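PDB 3OO8: ABC transporter binding protein AcbH from Actinoplanes, which binds beta-D-galactopyranose as the extracellular solute receptor of an ABC transporter, with an exclusive preference for that sugar. Local coordinates for residues L177-P189 with Y235-A248. The protein carries 2 engineered substitutions. Numbering follows the deposited sequence.
Sequences LVPLAFADKDGWP and YQQKGANGRTWQDA. With SO4 (sulfate ion), chain C.
Leu-180 pairs with Gln-236 in a single beta bridge, Leu-180 N giving to Tyr-235 O and Gln-237 N giving back to Leu-180 O; farther along, Asp-184 N bonds Ala-240 O and Lys-185 N bonds Arg-243 O. Between these backbone links Gln-237 takes over with its side chain: CG lies anti to the backbone N (chi1 -164°), which carries the extended side chain across the 177-189 backbone, so that OE1 accepts from Phe-182 N at 3.1 Å, in the carbonyl plane and on a lone pair. The Gln-236 amide lies nearly flat over one face of the Phe-182 ring, planes 20° apart, with NE2 above the ring centre, while its OE1 is held by Trp-229. Arg-243 works as a clamp. Its NH1 meets Phe-182 O head-on at 2.9 Å, NH1 and NH2 together grip Lys-238 O, and NE and NH2 hold a sulfate, probably from the crystallisation liquor, through NE to O3 at 2.9 Å and NH2 to O2 at 2.8 Å. With an alanine here, Phe-182 O and Lys-238 O would probably lose their shared donor, leaving the 238-243 turn less firmly tied to the 177-189 segment. At the far end Asp-186 OD2 accepts from Trp-245 N at 3.0 Å, in the first turn of helix 245-253, and a water joins that carboxylate to Arg-243 O. Thr-244 is the helix N-cap, its OG1 taking Asp-247 N. CZ2 of Trp-188 approaches CD1 of Trp-245 at 3.6 Å, the rings inclined at 59°. Trp-188 also packs beside Trp-142 and Gln-266, both of which bind beta-D-galactose, so this link from strand 178-181 to the capped helix reaches the edge of the sugar site in a class 2 solute-binding protein fold.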
loop_
_atom_site.group_PDB
_atom_site.type_symbol
_atom_site.label_atom_id
_atom_site.label_comp_id
_atom_site.label_asym_id
_atom_site.label_seq_id
_atom_site.Cartn_x
_atom_site.Cartn_y
_atom_site.Cartn_z
ATOM N N LEU A 177 -5.374 29.269 3.967
ATOM C CA LEU A 177 -5.610 27.877 4.290
ATOM C C LEU A 177 -4.258 27.183 4.356
ATOM O O LEU A 177 -3.354 27.559 3.618
ATOM C CB LEU A 177 -6.423 27.275 3.131
ATOM C CG LEU A 177 -7.464 26.188 3.341
ATOM C CD1 LEU A 177 -8.562 26.664 4.278
ATOM C CD2 LEU A 177 -8.043 25.845 1.977
ATOM N N VAL A 178 -4.120 26.187 5.228
ATOM C CA VAL A 178 -2.918 25.346 5.258
ATOM C C VAL A 178 -3.062 24.457 4.012
ATOM O O VAL A 178 -4.094 23.826 3.875
ATOM C CB VAL A 178 -2.923 24.460 6.511
ATOM C CG1 VAL A 178 -1.910 23.343 6.399
ATOM C CG2 VAL A 178 -2.720 25.307 7.791
ATOM N N PRO A 179 -2.068 24.446 3.103
ATOM C CA PRO A 179 -2.316 23.676 1.873
ATOM C C PRO A 179 -2.417 22.178 2.131
ATOM O O PRO A 179 -3.379 21.526 1.731
ATOM C CB PRO A 179 -1.102 24.017 0.999
ATOM C CG PRO A 179 -0.739 25.449 1.456
ATOM C CD PRO A 179 -0.890 25.328 2.957
ATOM N N LEU A 180 -1.395 21.630 2.771
ATOM C CA LEU A 180 -1.379 20.216 3.052
ATOM C C LEU A 180 -1.346 19.944 4.549
ATOM O O LEU A 180 -0.362 20.223 5.233
ATOM C CB LEU A 180 -0.169 19.567 2.362
ATOM C CG LEU A 180 -0.191 19.510 0.831
ATOM C CD1 LEU A 180 1.229 19.583 0.299
ATOM C CD2 LEU A 180 -0.906 18.210 0.382
ATOM N N ALA A 181 -2.442 19.419 5.072
ATOM C CA ALA A 181 -2.423 18.894 6.432
ATOM C C ALA A 181 -1.327 17.826 6.461
ATOM O O ALA A 181 -1.212 17.009 5.542
ATOM C CB ALA A 181 -3.765 18.285 6.786
ATOM N N PHE A 182 -0.524 17.835 7.517
ATOM C CA PHE A 182 0.638 16.964 7.569
ATOM C C PHE A 182 0.955 16.582 9.016
ATOM O O PHE A 182 0.957 17.436 9.909
ATOM C CB PHE A 182 1.818 17.661 6.897
ATOM C CG PHE A 182 3.010 16.763 6.659
ATOM C CD1 PHE A 182 2.864 15.571 5.970
ATOM C CD2 PHE A 182 4.271 17.138 7.120
ATOM C CE1 PHE A 182 3.946 14.765 5.760
ATOM C CE2 PHE A 182 5.385 16.324 6.916
ATOM C CZ PHE A 182 5.207 15.128 6.226
ATOM N N ALA A 183 1.275 15.313 9.217
ATOM C CA ALA A 183 1.499 14.745 10.541
ATOM C C ALA A 183 2.518 13.619 10.456
ATOM O O ALA A 183 2.548 12.854 9.475
ATOM C CB ALA A 183 0.189 14.221 11.093
ATOM N N ASP A 184 3.383 13.529 11.466
ATOM C CA ASP A 184 4.370 12.451 11.470
ATOM C C ASP A 184 4.793 11.982 12.865
ATOM O O ASP A 184 5.792 11.293 13.012
ATOM C CB ASP A 184 5.606 12.849 10.686
ATOM C CG ASP A 184 6.410 11.642 10.216
ATOM O OD1 ASP A 184 5.791 10.619 9.834
ATOM O OD2 ASP A 184 7.664 11.735 10.200
ATOM N N LYS A 185 4.038 12.367 13.887
ATOM C CA LYS A 185 4.331 11.811 15.198
ATOM C C LYS A 185 4.319 10.277 15.176
ATOM O O LYS A 185 5.072 9.637 15.908
ATOM C CB LYS A 185 3.344 12.362 16.229
ATOM C CG LYS A 185 3.702 11.972 17.677
ATOM C CD LYS A 185 2.850 12.773 18.664
ATOM C CE LYS A 185 3.430 12.711 20.078
ATOM N NZ LYS A 185 3.283 11.349 20.650
ATOM N N ASP A 186 3.461 9.695 14.332
ATOM C CA ASP A 186 3.312 8.251 14.189
ATOM C C ASP A 186 4.448 7.563 13.431
ATOM O O ASP A 186 4.546 6.341 13.425
ATOM C CB ASP A 186 1.969 7.929 13.519
ATOM C CG ASP A 186 0.776 8.477 14.301
ATOM O OD1 ASP A 186 0.613 8.106 15.479
ATOM O OD2 ASP A 186 0.015 9.266 13.723
ATOM N N GLY A 187 5.302 8.371 12.806
ATOM C CA GLY A 187 6.552 7.894 12.207
ATOM C C GLY A 187 6.362 7.390 10.796
ATOM O O GLY A 187 7.066 7.816 9.867
ATOM N N TRP A 188 5.377 6.533 10.612
ATOM C CA TRP A 188 5.172 5.945 9.284
ATOM C C TRP A 188 4.474 6.869 8.245
ATOM O O TRP A 188 4.755 6.732 7.058
ATOM C CB TRP A 188 4.454 4.587 9.363
ATOM C CG TRP A 188 3.128 4.700 10.064
ATOM C CD1 TRP A 188 2.872 4.480 11.401
ATOM C CD2 TRP A 188 1.874 5.067 9.471
ATOM N NE1 TRP A 188 1.548 4.723 11.679
ATOM C CE2 TRP A 188 0.905 5.067 10.511
ATOM C CE3 TRP A 188 1.478 5.415 8.165
ATOM C CZ2 TRP A 188 -0.434 5.383 10.280
ATOM C CZ3 TRP A 188 0.126 5.731 7.938
ATOM C CH2 TRP A 188 -0.804 5.727 9.005
ATOM N N PRO A 189 3.601 7.820 8.654
ATOM C CA PRO A 189 2.922 8.590 7.595
ATOM C C PRO A 189 3.843 9.269 6.565
ATOM O O PRO A 189 3.559 9.201 5.357
ATOM C CB PRO A 189 2.118 9.656 8.385
ATOM C CG PRO A 189 1.816 8.946 9.690
ATOM C CD PRO A 189 3.115 8.211 9.996
ATOM N N TYR A 235 4.727 24.105 1.969
ATOM C CA TYR A 235 3.264 24.061 1.936
ATOM C C TYR A 235 2.663 23.013 2.848
ATOM O O TYR A 235 1.450 22.824 2.847
ATOM C CB TYR A 235 2.749 23.906 0.503
ATOM C CG TYR A 235 3.449 24.913 -0.368
ATOM C CD1 TYR A 235 3.168 26.261 -0.241
ATOM C CD2 TYR A 235 4.458 24.530 -1.240
ATOM C CE1 TYR A 235 3.847 27.207 -0.984
ATOM C CE2 TYR A 235 5.129 25.461 -2.001
ATOM C CZ TYR A 235 4.815 26.807 -1.875
ATOM O OH TYR A 235 5.488 27.760 -2.617
ATOM N N GLN A 236 3.514 22.356 3.630
ATOM C CA GLN A 236 3.059 21.369 4.590
ATOM C C GLN A 236 2.852 21.953 5.978
ATOM O O GLN A 236 3.654 22.759 6.463
ATOM C CB GLN A 236 4.036 20.191 4.691
ATOM C CG GLN A 236 4.130 19.382 3.386
ATOM C CD GLN A 236 5.047 18.188 3.494
ATOM O OE1 GLN A 236 6.197 18.310 3.937
ATOM N NE2 GLN A 236 4.539 17.009 3.098
ATOM N N GLN A 237 1.803 21.484 6.630
ATOM C CA GLN A 237 1.439 21.977 7.957
ATOM C C GLN A 237 2.619 21.987 8.941
ATOM O O GLN A 237 3.378 21.026 9.032
ATOM C CB GLN A 237 0.363 21.078 8.512
ATOM C CG GLN A 237 -0.379 21.683 9.685
ATOM C CD GLN A 237 -1.521 20.802 10.130
ATOM O OE1 GLN A 237 -1.651 19.661 9.696
ATOM N NE2 GLN A 237 -2.386 21.339 10.984
ATOM N N LYS A 238 2.778 23.081 9.691
ATOM C CA LYS A 238 3.852 23.156 10.686
ATOM C C LYS A 238 3.583 22.284 11.909
ATOM O O LYS A 238 2.464 21.853 12.144
ATOM C CB LYS A 238 4.087 24.619 11.100
ATOM C CG LYS A 238 4.711 25.442 9.956
ATOM C CD LYS A 238 4.985 26.916 10.326
ATOM C CE LYS A 238 6.005 27.042 11.458
ATOM N NZ LYS A 238 6.123 28.452 11.929
ATOM N N GLY A 239 4.629 21.988 12.680
ATOM C CA GLY A 239 4.456 21.158 13.862
ATOM C C GLY A 239 4.097 19.713 13.560
ATOM O O GLY A 239 3.465 19.027 14.376
ATOM N N ALA A 240 4.517 19.238 12.387
ATOM C CA ALA A 240 4.143 17.893 11.961
ATOM C C ALA A 240 4.648 16.749 12.839
ATOM O O ALA A 240 3.924 15.776 13.046
ATOM C CB ALA A 240 4.533 17.658 10.490
ATOM N N ASN A 241 5.885 16.855 13.330
ATOM C CA ASN A 241 6.462 15.784 14.129
ATOM C C ASN A 241 5.750 15.568 15.457
ATOM O O ASN A 241 5.885 14.517 16.059
ATOM C CB ASN A 241 7.981 15.931 14.319
ATOM C CG ASN A 241 8.771 15.540 13.063
ATOM O OD1 ASN A 241 9.895 16.014 12.838
ATOM N ND2 ASN A 241 8.171 14.689 12.228
ATOM N N GLY A 242 4.988 16.571 15.889
ATOM C CA GLY A 242 4.215 16.463 17.116
ATOM C C GLY A 242 2.746 16.121 16.901
ATOM O O GLY A 242 1.986 15.992 17.864
ATOM N N ARG A 243 2.355 15.909 15.642
ATOM C CA ARG A 243 0.940 15.733 15.289
ATOM C C ARG A 243 0.583 14.301 14.907
ATOM O O ARG A 243 1.331 13.655 14.152
ATOM C CB ARG A 243 0.569 16.684 14.129
ATOM C CG ARG A 243 -0.933 16.684 13.733
ATOM C CD ARG A 243 -1.341 17.792 12.751
ATOM N NE ARG A 243 -1.018 19.099 13.325
ATOM C CZ ARG A 243 0.033 19.841 12.984
ATOM N NH1 ARG A 243 0.858 19.457 12.009
ATOM N NH2 ARG A 243 0.258 21.002 13.616
ATOM N N THR A 244 -0.555 13.817 15.397
ATOM C CA THR A 244 -1.047 12.491 14.986
ATOM C C THR A 244 -1.727 12.626 13.624
ATOM O O THR A 244 -2.235 13.691 13.251
ATOM C CB THR A 244 -2.099 11.878 15.935
ATOM O OG1 THR A 244 -3.253 12.737 15.992
ATOM C CG2 THR A 244 -1.515 11.643 17.341
ATOM N N TRP A 245 -1.745 11.533 12.863
ATOM C CA TRP A 245 -2.358 11.626 11.555
ATOM C C TRP A 245 -3.854 11.946 11.667
ATOM O O TRP A 245 -4.388 12.686 10.844
ATOM C CB TRP A 245 -2.020 10.405 10.651
ATOM C CG TRP A 245 -2.794 9.145 10.956
ATOM C CD1 TRP A 245 -2.354 8.062 11.672
ATOM C CD2 TRP A 245 -4.167 8.878 10.642
ATOM N NE1 TRP A 245 -3.363 7.123 11.790
ATOM C CE2 TRP A 245 -4.477 7.602 11.151
ATOM C CE3 TRP A 245 -5.163 9.590 9.963
ATOM C CZ2 TRP A 245 -5.746 7.032 11.019
ATOM C CZ3 TRP A 245 -6.424 9.022 9.831
ATOM C CH2 TRP A 245 -6.700 7.753 10.360
ATOM N N GLN A 246 -4.527 11.421 12.690
ATOM C CA GLN A 246 -5.944 11.735 12.863
ATOM C C GLN A 246 -6.170 13.248 13.052
ATOM O O GLN A 246 -7.152 13.796 12.558
ATOM C CB GLN A 246 -6.532 10.934 14.036
ATOM C CG GLN A 246 -6.478 9.408 13.858
ATOM C CD GLN A 246 -5.213 8.755 14.386
ATOM O OE1 GLN A 246 -4.164 9.391 14.496
ATOM N NE2 GLN A 246 -5.293 7.439 14.641
ATOM N N ASP A 247 -5.271 13.932 13.761
ATOM C CA ASP A 247 -5.436 15.378 13.947
ATOM C C ASP A 247 -5.258 16.147 12.633
ATOM O O ASP A 247 -5.909 17.164 12.402
ATOM C CB ASP A 247 -4.504 15.921 15.037
ATOM C CG ASP A 247 -5.034 15.636 16.456
ATOM O OD1 ASP A 247 -6.194 15.213 16.591
ATOM O OD2 ASP A 247 -4.291 15.830 17.436
ATOM N N ALA A 248 -4.370 15.655 11.765
ATOM C CA ALA A 248 -4.224 16.253 10.444
ATOM C C ALA A 248 -5.492 15.981 9.626
ATOM O O ALA A 248 -6.007 16.871 8.945
ATOM C CB ALA A 248 -2.983 15.699 9.726
HETATM S S SO4 C . -2.676 20.867 16.090
HETATM O O1 SO4 C . -2.988 20.635 17.495
HETATM O O2 SO4 C . -1.252 21.149 15.952
HETATM O O3 SO4 C . -3.029 19.656 15.357
HETATM O O4 SO4 C . -3.410 22.014 15.566
HETATM O O HOH W 1 1.643 11.185 12.514
HETATM O O HOH W 2 -2.372 8.058 15.912
#